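Long-range contacts in crustacyanin-C1 subunit (PDB 1I4U), which binds the carotenoid astaxanthin, giving the lobster carapace its blue colour, as a lipocalin subunit that assembles into dimeric and larger crustacyanin complexes: residues R28-Q37 and V52-F63; S100-L108 and A116-Y124. All coordinates share one frame; numbering follows the deposited sequence.

Contact 1. Residues R28-Q37 and V52-F63; sequences RNSYAGVWYQ and VRNEYSFDGKQF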
loop_
_atom_site.group_PDB
_atom_site.type_symbol
_atom_site.label_atom_id
_atom_site.label_comp_id
_atom_site.label_asym_id
_atom_site.label_seq_id
_atom_site.Cartn_x
_atom_site.Cartn_y
_atom_site.Cartn_z
ATOM N N ARG A 28 21.441 -0.952 11.162
ATOM C CA ARG A 28 20.485 0.091 10.748
ATOM C C ARG A 28 21.149 1.448 10.708
ATOM O O ARG A 28 20.895 2.274 9.846
ATOM C CB ARG A 28 19.309 0.113 11.712
ATOM C CG ARG A 28 18.462 -1.157 11.768
ATOM C CD ARG A 28 17.899 -1.542 10.413
ATOM N NE ARG A 28 17.007 -2.713 10.596
ATOM C CZ ARG A 28 16.506 -3.354 9.556
ATOM N NH1 ARG A 28 16.817 -2.937 8.333
ATOM N NH2 ARG A 28 15.714 -4.396 9.737
ATOM N N ASN A 29 22.051 1.711 11.658
ATOM C CA ASN A 29 22.666 3.041 11.707
ATOM C C ASN A 29 23.505 3.239 10.478
ATOM O O ASN A 29 23.650 4.338 9.946
ATOM C CB ASN A 29 23.475 3.108 12.984
ATOM C CG ASN A 29 22.665 3.558 14.192
ATOM O OD1 ASN A 29 22.240 4.715 14.255
ATOM N ND2 ASN A 29 22.452 2.670 15.173
ATOM N N SER A 30 24.112 2.159 9.976
ATOM C CA SER A 30 24.924 2.306 8.774
ATOM C C SER A 30 24.092 2.531 7.518
ATOM O O SER A 30 24.669 2.933 6.501
ATOM C CB SER A 30 25.826 1.081 8.602
ATOM O OG SER A 30 26.818 1.024 9.633
ATOM N N TYR A 31 22.818 2.232 7.561
ATOM C CA TYR A 31 21.911 2.472 6.443
ATOM C C TYR A 31 21.328 3.882 6.437
ATOM O O TYR A 31 20.748 4.335 5.456
ATOM C CB TYR A 31 20.780 1.421 6.451
ATOM C CG TYR A 31 20.010 1.364 5.156
ATOM C CD1 TYR A 31 20.509 0.820 3.977
ATOM C CD2 TYR A 31 18.708 1.879 5.140
ATOM C CE1 TYR A 31 19.774 0.784 2.823
ATOM C CE2 TYR A 31 17.985 1.825 3.955
ATOM C CZ TYR A 31 18.503 1.287 2.804
ATOM O OH TYR A 31 17.745 1.277 1.651
ATOM N N ALA A 32 21.504 4.564 7.561
ATOM C CA ALA A 32 20.976 5.942 7.678
ATOM C C ALA A 32 21.832 6.898 6.835
ATOM O O ALA A 32 22.817 6.527 6.222
ATOM C CB ALA A 32 20.889 6.359 9.106
ATOM N N GLY A 33 21.398 8.145 6.787
ATOM C CA GLY A 33 22.071 9.169 6.024
ATOM C C GLY A 33 21.361 9.350 4.676
ATOM O O GLY A 33 20.167 9.038 4.485
ATOM N N VAL A 34 22.132 9.866 3.728
ATOM C CA VAL A 34 21.581 10.301 2.440
ATOM C C VAL A 34 21.831 9.264 1.375
ATOM O O VAL A 34 22.965 8.813 1.190
ATOM C CB VAL A 34 22.181 11.668 2.059
ATOM C CG1 VAL A 34 21.674 12.103 0.680
ATOM C CG2 VAL A 34 21.827 12.696 3.120
ATOM N N TRP A 35 20.758 8.896 0.685
ATOM C CA TRP A 35 20.814 8.010 -0.473
ATOM C C TRP A 35 20.154 8.681 -1.685
ATOM O O TRP A 35 19.044 9.211 -1.559
ATOM C CB TRP A 35 20.044 6.740 -0.211
ATOM C CG TRP A 35 20.611 5.724 0.731
ATOM C CD1 TRP A 35 20.217 5.545 2.024
ATOM C CD2 TRP A 35 21.616 4.761 0.478
ATOM N NE1 TRP A 35 20.934 4.512 2.588
ATOM C CE2 TRP A 35 21.807 4.012 1.660
ATOM C CE3 TRP A 35 22.384 4.471 -0.652
ATOM C CZ2 TRP A 35 22.737 2.963 1.773
ATOM C CZ3 TRP A 35 23.295 3.454 -0.570
ATOM C CH2 TRP A 35 23.465 2.726 0.629
ATOM N N TYR A 36 20.788 8.645 -2.818
ATOM C CA TYR A 36 20.239 9.172 -4.052
ATOM C C TYR A 36 19.652 8.031 -4.862
ATOM O O TYR A 36 20.196 6.937 -4.925
ATOM C CB TYR A 36 21.357 9.841 -4.874
ATOM C CG TYR A 36 22.018 10.983 -4.131
ATOM C CD1 TYR A 36 23.091 10.765 -3.296
ATOM C CD2 TYR A 36 21.547 12.299 -4.244
ATOM C CE1 TYR A 36 23.699 11.804 -2.607
ATOM C CE2 TYR A 36 22.138 13.329 -3.545
ATOM C CZ TYR A 36 23.225 13.081 -2.715
ATOM O OH TYR A 36 23.814 14.097 -2.035
ATOM N N GLN A 37 18.518 8.265 -5.516
ATOM C CA GLN A 37 17.927 7.231 -6.366
ATOM C C GLN A 37 18.616 7.269 -7.708
ATOM O O GLN A 37 18.394 8.205 -8.482
ATOM C CB GLN A 37 16.436 7.494 -6.530
ATOM C CG GLN A 37 15.720 6.427 -7.398
ATOM C CD GLN A 37 14.291 6.877 -7.555
ATOM O OE1 GLN A 37 13.372 6.696 -6.753
ATOM N NE2 GLN A 37 13.869 7.601 -8.536
ATOM N N VAL A 52 16.202 12.874 -6.981
ATOM C CA VAL A 52 15.598 12.183 -5.837
ATOM C C VAL A 52 16.641 11.882 -4.779
ATOM O O VAL A 52 17.594 11.123 -5.036
ATOM C CB VAL A 52 14.921 10.901 -6.306
ATOM C CG1 VAL A 52 14.330 10.176 -5.118
ATOM C CG2 VAL A 52 13.859 11.179 -7.386
ATOM N N ARG A 53 16.463 12.487 -3.619
ATOM C CA ARG A 53 17.397 12.492 -2.520
ATOM C C ARG A 53 16.629 12.055 -1.266
ATOM O O ARG A 53 15.702 12.728 -0.865
ATOM C CB ARG A 53 17.971 13.875 -2.318
ATOM C CG ARG A 53 18.971 14.060 -1.220
ATOM C CD ARG A 53 19.315 15.534 -1.010
ATOM N NE ARG A 53 20.373 15.805 -0.061
ATOM C CZ ARG A 53 20.261 15.870 1.252
ATOM N NH1 ARG A 53 19.067 15.658 1.809
ATOM N NH2 ARG A 53 21.335 16.140 1.987
ATOM N N ASN A 54 17.033 10.936 -0.698
ATOM C CA ASN A 54 16.319 10.331 0.438
ATOM C C ASN A 54 17.236 10.387 1.659
ATOM O O ASN A 54 18.264 9.759 1.703
ATOM C CB ASN A 54 15.901 8.912 0.130
ATOM C CG ASN A 54 15.106 8.758 -1.138
ATOM O OD1 ASN A 54 14.070 9.399 -1.240
ATOM N ND2 ASN A 54 15.601 7.973 -2.107
ATOM N N GLU A 55 16.809 11.204 2.629
ATOM C CA GLU A 55 17.577 11.423 3.854
ATOM C C GLU A 55 16.907 10.607 4.966
ATOM O O GLU A 55 15.749 10.834 5.278
ATOM C CB GLU A 55 17.659 12.917 4.184
ATOM C CG GLU A 55 18.550 13.188 5.363
ATOM C CD GLU A 55 18.745 14.678 5.564
ATOM O OE1 GLU A 55 18.475 15.517 4.693
ATOM O OE2 GLU A 55 19.136 14.981 6.690
ATOM N N TYR A 56 17.644 9.662 5.509
ATOM C CA TYR A 56 17.155 8.759 6.519
ATOM C C TYR A 56 17.776 9.038 7.898
ATOM O O TYR A 56 19.008 9.153 8.025
ATOM C CB TYR A 56 17.537 7.330 6.154
ATOM C CG TYR A 56 16.807 6.753 4.964
ATOM C CD1 TYR A 56 15.970 7.410 4.085
ATOM C CD2 TYR A 56 16.917 5.416 4.716
ATOM C CE1 TYR A 56 15.308 6.890 3.030
ATOM C CE2 TYR A 56 16.237 4.905 3.638
ATOM C CZ TYR A 56 15.465 5.568 2.784
ATOM O OH TYR A 56 14.815 4.911 1.770
ATOM N N SER A 57 16.954 9.113 8.932
ATOM C CA SER A 57 17.356 9.264 10.333
ATOM C C SER A 57 16.856 8.056 11.100
ATOM O O SER A 57 15.662 7.724 11.004
ATOM C CB SER A 57 16.763 10.563 10.891
ATOM O OG SER A 57 17.284 11.628 10.119
ATOM N N PHE A 58 17.707 7.386 11.827
ATOM C CA PHE A 58 17.331 6.194 12.545
ATOM C C PHE A 58 17.223 6.531 14.036
ATOM O O PHE A 58 18.163 7.046 14.592
ATOM C CB PHE A 58 18.354 5.080 12.333
ATOM C CG PHE A 58 17.990 3.784 13.027
ATOM C CD1 PHE A 58 16.845 3.122 12.620
ATOM C CD2 PHE A 58 18.778 3.275 14.053
ATOM C CE1 PHE A 58 16.486 1.939 13.253
ATOM C CE2 PHE A 58 18.435 2.106 14.703
ATOM C CZ PHE A 58 17.267 1.459 14.297
ATOM N N ASP A 59 16.077 6.236 14.619
ATOM C CA ASP A 59 15.795 6.656 15.972
ATOM C C ASP A 59 15.880 5.468 16.933
ATOM O O ASP A 59 15.425 5.608 18.070
ATOM C CB ASP A 59 14.425 7.348 16.044
ATOM C CG ASP A 59 13.236 6.461 15.784
ATOM O OD1 ASP A 59 13.367 5.211 15.798
ATOM O OD2 ASP A 59 12.109 7.007 15.578
ATOM N N GLY A 60 16.400 4.351 16.437
ATOM C CA GLY A 60 16.541 3.134 17.198
ATOM C C GLY A 60 15.440 2.125 16.963
ATOM O O GLY A 60 15.597 0.949 17.283
ATOM N N LYS A 61 14.304 2.548 16.422
ATOM C CA LYS A 61 13.188 1.660 16.105
ATOM C C LYS A 61 12.638 1.805 14.697
ATOM O O LYS A 61 11.998 0.884 14.194
ATOM C CB LYS A 61 11.996 1.921 17.027
ATOM C CG LYS A 61 12.255 1.710 18.499
ATOM C CD LYS A 61 13.200 0.557 18.813
ATOM C CE LYS A 61 12.864 -0.060 20.162
ATOM N NZ LYS A 61 13.513 -1.405 20.326
ATOM N N GLN A 62 12.888 2.941 14.033
ATOM C CA GLN A 62 12.500 3.068 12.644
ATOM C C GLN A 62 13.354 4.182 12.050
ATOM O O GLN A 62 14.075 4.871 12.764
ATOM C CB GLN A 62 11.028 3.475 12.544
ATOM C CG GLN A 62 10.854 4.936 12.896
ATOM C CD GLN A 62 9.419 5.388 12.830
ATOM O OE1 GLN A 62 9.178 6.569 13.029
ATOM N NE2 GLN A 62 8.492 4.500 12.519
ATOM N N PHE A 63 13.197 4.347 10.766
ATOM C CA PHE A 63 13.763 5.462 10.025
ATOM C C PHE A 63 12.694 6.464 9.715
ATOM O O PHE A 63 11.616 6.123 9.232
ATOM C CB PHE A 63 14.401 5.006 8.721
ATOM C CG PHE A 63 15.507 3.992 8.806
ATOM C CD1 PHE A 63 15.199 2.656 8.765
ATOM C CD2 PHE A 63 16.836 4.369 8.901
ATOM C CE1 PHE A 63 16.204 1.693 8.824
ATOM C CE2 PHE A 63 17.849 3.424 8.943
ATOM C CZ PHE A 63 17.543 2.078 8.868
HETATM O O HOH W 1 15.188 2.095 1.826
HETATM O O HOH W 2 22.906 16.441 -1.061
#

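Contact 2. Residues S100-L108 and A116-Y124; sequences SFAAPLVIL and ACLYSCIDY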
loop_
_atom_site.group_PDB
_atom_site.type_symbol
_atom_site.label_atom_id
_atom_site.label_comp_id
_atom_site.label_asym_id
_atom_site.label_seq_id
_atom_site.Cartn_x
_atom_site.Cartn_y
_atom_site.Cartn_z
ATOM N N SER A 100 -0.251 8.398 1.366
ATOM C CA SER A 100 0.129 7.318 0.485
ATOM C C SER A 100 -0.213 5.960 1.054
ATOM O O SER A 100 -0.596 5.804 2.211
ATOM C CB SER A 100 1.632 7.375 0.152
ATOM O OG SER A 100 1.873 6.481 -0.974
ATOM N N PHE A 101 -0.118 4.904 0.258
ATOM C CA PHE A 101 -0.098 3.509 0.724
ATOM C C PHE A 101 1.270 3.235 1.388
ATOM O O PHE A 101 2.257 3.988 1.276
ATOM C CB PHE A 101 -0.279 2.536 -0.424
ATOM C CG PHE A 101 -1.700 2.315 -0.964
ATOM C CD1 PHE A 101 -2.764 3.197 -0.765
ATOM C CD2 PHE A 101 -2.017 1.179 -1.706
ATOM C CE1 PHE A 101 -4.036 2.949 -1.292
ATOM C CE2 PHE A 101 -3.268 0.917 -2.241
ATOM C CZ PHE A 101 -4.331 1.797 -2.024
ATOM N N ALA A 102 1.401 2.140 2.101
ATOM C CA ALA A 102 2.632 1.584 2.619
ATOM C C ALA A 102 2.870 0.257 1.912
ATOM O O ALA A 102 1.919 -0.435 1.554
ATOM C CB ALA A 102 2.670 1.354 4.138
ATOM N N ALA A 103 4.144 -0.105 1.744
ATOM C CA ALA A 103 4.467 -1.310 0.992
ATOM C C ALA A 103 5.646 -2.040 1.573
ATOM O O ALA A 103 6.469 -1.397 2.250
ATOM C CB ALA A 103 4.853 -0.941 -0.432
ATOM N N PRO A 104 5.764 -3.324 1.296
ATOM C CA PRO A 104 7.001 -3.978 1.740
ATOM C C PRO A 104 8.193 -3.412 0.975
ATOM O O PRO A 104 8.086 -3.044 -0.191
ATOM C CB PRO A 104 6.823 -5.407 1.276
ATOM C CG PRO A 104 5.797 -5.357 0.209
ATOM C CD PRO A 104 4.866 -4.213 0.580
ATOM N N LEU A 105 9.344 -3.423 1.655
ATOM C CA LEU A 105 10.561 -2.950 1.026
ATOM C C LEU A 105 11.684 -3.851 1.515
ATOM O O LEU A 105 12.051 -3.811 2.687
ATOM C CB LEU A 105 10.789 -1.466 1.322
ATOM C CG LEU A 105 11.896 -0.706 0.553
ATOM C CD1 LEU A 105 13.285 -1.042 0.998
ATOM C CD2 LEU A 105 11.684 -0.942 -0.941
ATOM N N VAL A 106 12.208 -4.616 0.584
ATOM C CA VAL A 106 13.303 -5.521 0.863
ATOM C C VAL A 106 14.596 -4.881 0.361
ATOM O O VAL A 106 14.642 -4.313 -0.751
ATOM C CB VAL A 106 13.092 -6.851 0.164
ATOM C CG1 VAL A 106 14.296 -7.729 0.365
ATOM C CG2 VAL A 106 11.833 -7.530 0.700
ATOM N N ILE A 107 15.636 -4.992 1.165
ATOM C CA ILE A 107 16.971 -4.591 0.770
ATOM C C ILE A 107 17.626 -5.865 0.269
ATOM O O ILE A 107 18.088 -6.729 1.000
ATOM C CB ILE A 107 17.736 -3.913 1.915
ATOM C CG1 ILE A 107 16.987 -2.740 2.546
ATOM C CG2 ILE A 107 19.159 -3.548 1.469
ATOM C CD1 ILE A 107 17.570 -2.262 3.880
ATOM N N LEU A 108 17.590 -6.011 -1.063
ATOM C CA LEU A 108 18.109 -7.252 -1.659
ATOM C C LEU A 108 19.611 -7.385 -1.456
ATOM O O LEU A 108 20.153 -8.490 -1.339
ATOM C CB LEU A 108 17.853 -7.214 -3.155
ATOM C CG LEU A 108 16.555 -7.653 -3.732
ATOM C CD1 LEU A 108 16.688 -7.750 -5.249
ATOM C CD2 LEU A 108 16.086 -8.998 -3.180
ATOM N N ALA A 116 22.718 0.428 -2.722
ATOM C CA ALA A 116 21.678 -0.439 -2.227
ATOM C C ALA A 116 20.739 -0.812 -3.379
ATOM O O ALA A 116 20.468 -0.000 -4.281
ATOM C CB ALA A 116 20.887 0.167 -1.088
ATOM N N CYS A 117 20.290 -2.070 -3.365
ATOM C CA CYS A 117 19.386 -2.612 -4.355
ATOM C C CYS A 117 18.081 -2.942 -3.607
ATOM O O CYS A 117 18.098 -3.810 -2.738
ATOM C CB CYS A 117 19.965 -3.861 -5.003
ATOM S SG CYS A 117 21.757 -3.843 -5.351
ATOM N N LEU A 118 17.010 -2.229 -3.957
ATOM C CA LEU A 118 15.742 -2.324 -3.207
ATOM C C LEU A 118 14.638 -2.912 -4.046
ATOM O O LEU A 118 14.583 -2.695 -5.271
ATOM C CB LEU A 118 15.323 -0.937 -2.752
ATOM C CG LEU A 118 16.420 -0.109 -2.046
ATOM C CD1 LEU A 118 15.817 1.259 -1.671
ATOM C CD2 LEU A 118 17.025 -0.875 -0.910
ATOM N N TYR A 119 13.734 -3.633 -3.392
ATOM C CA TYR A 119 12.691 -4.360 -4.097
ATOM C C TYR A 119 11.379 -4.371 -3.321
ATOM O O TYR A 119 11.380 -4.607 -2.105
ATOM C CB TYR A 119 13.170 -5.799 -4.303
ATOM C CG TYR A 119 12.227 -6.677 -5.108
ATOM C CD1 TYR A 119 11.986 -6.393 -6.435
ATOM C CD2 TYR A 119 11.564 -7.762 -4.556
ATOM C CE1 TYR A 119 11.132 -7.134 -7.237
ATOM C CE2 TYR A 119 10.717 -8.529 -5.341
ATOM C CZ TYR A 119 10.503 -8.214 -6.671
ATOM O OH TYR A 119 9.652 -9.004 -7.417
ATOM N N SER A 120 10.267 -4.167 -4.004
ATOM C CA SER A 120 8.933 -4.270 -3.457
ATOM C C SER A 120 8.068 -5.077 -4.431
ATOM O O SER A 120 8.215 -4.896 -5.640
ATOM C CB SER A 120 8.312 -2.890 -3.300
ATOM O OG SER A 120 7.079 -2.941 -2.641
ATOM N N CYS A 121 7.197 -5.923 -3.922
ATOM C CA CYS A 121 6.325 -6.709 -4.815
ATOM C C CYS A 121 4.963 -6.874 -4.162
ATOM O O CYS A 121 4.871 -6.970 -2.935
ATOM C CB CYS A 121 6.957 -8.074 -5.108
ATOM S SG CYS A 121 6.187 -9.012 -6.429
ATOM N N ILE A 122 3.936 -6.872 -4.991
ATOM C CA ILE A 122 2.560 -7.115 -4.568
ATOM C C ILE A 122 1.933 -8.149 -5.462
ATOM O O ILE A 122 2.014 -7.976 -6.687
ATOM C CB ILE A 122 1.760 -5.810 -4.547
ATOM C CG1 ILE A 122 0.315 -5.900 -4.083
ATOM C CG2 ILE A 122 1.743 -5.103 -5.883
ATOM C CD1 ILE A 122 0.120 -6.356 -2.644
ATOM N N ASP A 123 1.279 -9.147 -4.858
ATOM C CA ASP A 123 0.454 -10.063 -5.615
ATOM C C ASP A 123 -0.977 -9.571 -5.770
ATOM O O ASP A 123 -1.621 -9.091 -4.845
ATOM C CB ASP A 123 0.410 -11.404 -4.894
ATOM C CG ASP A 123 1.714 -12.152 -5.043
ATOM O OD1 ASP A 123 2.089 -12.460 -6.168
ATOM O OD2 ASP A 123 2.311 -12.407 -3.999
ATOM N N TYR A 124 -1.521 -9.730 -6.953
ATOM C CA TYR A 124 -2.906 -9.418 -7.230
ATOM C C TYR A 124 -3.739 -10.711 -7.164
ATOM O O TYR A 124 -3.194 -11.814 -7.082
ATOM C CB TYR A 124 -3.091 -8.775 -8.609
ATOM C CG TYR A 124 -2.337 -7.479 -8.792
ATOM C CD1 TYR A 124 -2.639 -6.385 -7.998
ATOM C CD2 TYR A 124 -1.324 -7.358 -9.747
ATOM C CE1 TYR A 124 -1.938 -5.203 -8.173
ATOM C CE2 TYR A 124 -0.646 -6.171 -9.905
ATOM C CZ TYR A 124 -0.953 -5.086 -9.109
ATOM O OH TYR A 124 -0.287 -3.884 -9.272
#

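Contact 1. Residues R28-Q37 and V52-F63
Arg-28 and Gly-60 sandwich the ring of Phe-58: Arg-28 CB stands over one face, 3.6 Å from the ring centroid and 13° off its normal, a CH-pi contact, and Gly-60 N lies over the opposite face. The Asn-29 amide meets an edge of the same ring at a right angle. Phe-63 carries Phe-58 CD1 over the centre of one face, and its CE2 edge reaches to 3.4 Å from Arg-28 O. Tyr-31 turns an edge toward the face of Phe-63, offset edge-to-face with planes 73° apart. Trp-35 likewise points its five-membered ring edge at the face of Tyr-56, centroids 5.6 Å apart, while Tyr-31 CE2 comes to the rim of that ring, 3.6 Å from Tyr-56 CE2. One water bridges the two tyrosine hydroxyls. Trp-35 NE1 sits above the middle of the Tyr-31 ring and donates, nearly in the indole plane, to Tyr-31 O at 2.9 Å, which would restrain the indole's rotation.

On the other side of the sheet, methyls of Val-34 cover one face of the Arg-53 guanidinium, whose edge binds Glu-55 through the salt bridge NH1 to OE1, 2.9 Å. Arg-53 is extended from a chi1 of -179° and runs alongside Tyr-36; a second water joins its NE to Tyr-36 OH.

Between these two layers of side chains, strands 33-37 and 52-58 pair antiparallel through five backbone bonds, among them Trp-35 N to Asn-54 O at 2.8 Å. Gly-33 takes backbone angles at which a CB would strike the preceding carbonyl oxygen. A short helical turn followed by glycine, any residue and tryptophan on the first barrel strand, with Arg-138 in cation-pi contact with that indole, is the signature of the lipocalin fold.

Contact 2. Residues S100-L108 and A116-Y124
Ile-107 and Leu-118 lie side by side at the tight end of this pairing, Ile-107 CG1 against Leu-118 CD2 at 3.9 Å. Leu-105 crosses the same leucine obliquely, its CD2 4.1 Å from Leu-118 CB, and Tyr-31 of the helix 28-31 covers Ile-107 and Leu-118. The reverse face is packed by Leu-108, whose CG approaches Tyr-119 CB to 3.9 Å. A chi1 of -176° turns the Tyr-119 ring away from strand 102-108, so that CB is what meets Leu-108, and the hydroxyl is hydrogen-bonded to Asp-131. Three backbone bonds hold this end: a straight one from Val-106 N to Tyr-119 O (172°), its return from Tyr-119 N to Val-106 O, and a bent one from Leu-108 N to Cys-117 O (132°).

Toward Pro-104 the backbone bonding stops, consistent with proline having no N-H to offer Cys-121 O; its CG touches that oxygen instead, at 3.7 Å. Ser-120 OG takes up the Pro-104 carbonyl, donating in the carbonyl plane at 2.7 Å. Replacing Ser-120 with an alanine would probably leave Pro-104 O without this mate and let the strands part earlier. Beyond this point the two strands diverge, and Phe-101 of the second subunit packs on Ala-103, Pro-104 and Ile-122. Disulfides tie strand 116-123 to other parts of the chain, Cys-117 to Cys-150 and Cys-121 to Cys-12. The whole is an antiparallel beta hairpin of the lipocalin barrel, strands F and G in the family's lettering, close-paired near its turn and splayed at the dimer side.

Overall arrangement
Contact 1 closes before contact 2 opens along the chain, and their centres lie about 16 Å apart in the same curled antiparallel sheet. Strand 128-137 pairs with both 33-41 and 115-123, so it links the two contacts, while strands 63-68, 76-85 and 93-97 connect 52-58 to 102-110 the other way round, closing the barrel. The contacts meet directly: Tyr-31 OH lies 3.4 Å from Leu-118 CD2, and Trp-35 CZ3 lies 3.8 Å from Ala-116 N. Side chains of the helical turn and first strand thus join the hairpin's inner residues at one end of the barrel, consistent with closure there by aromatic residues, as in other lipocalins, whereas the opposite end of contact 2 reaches the second subunit.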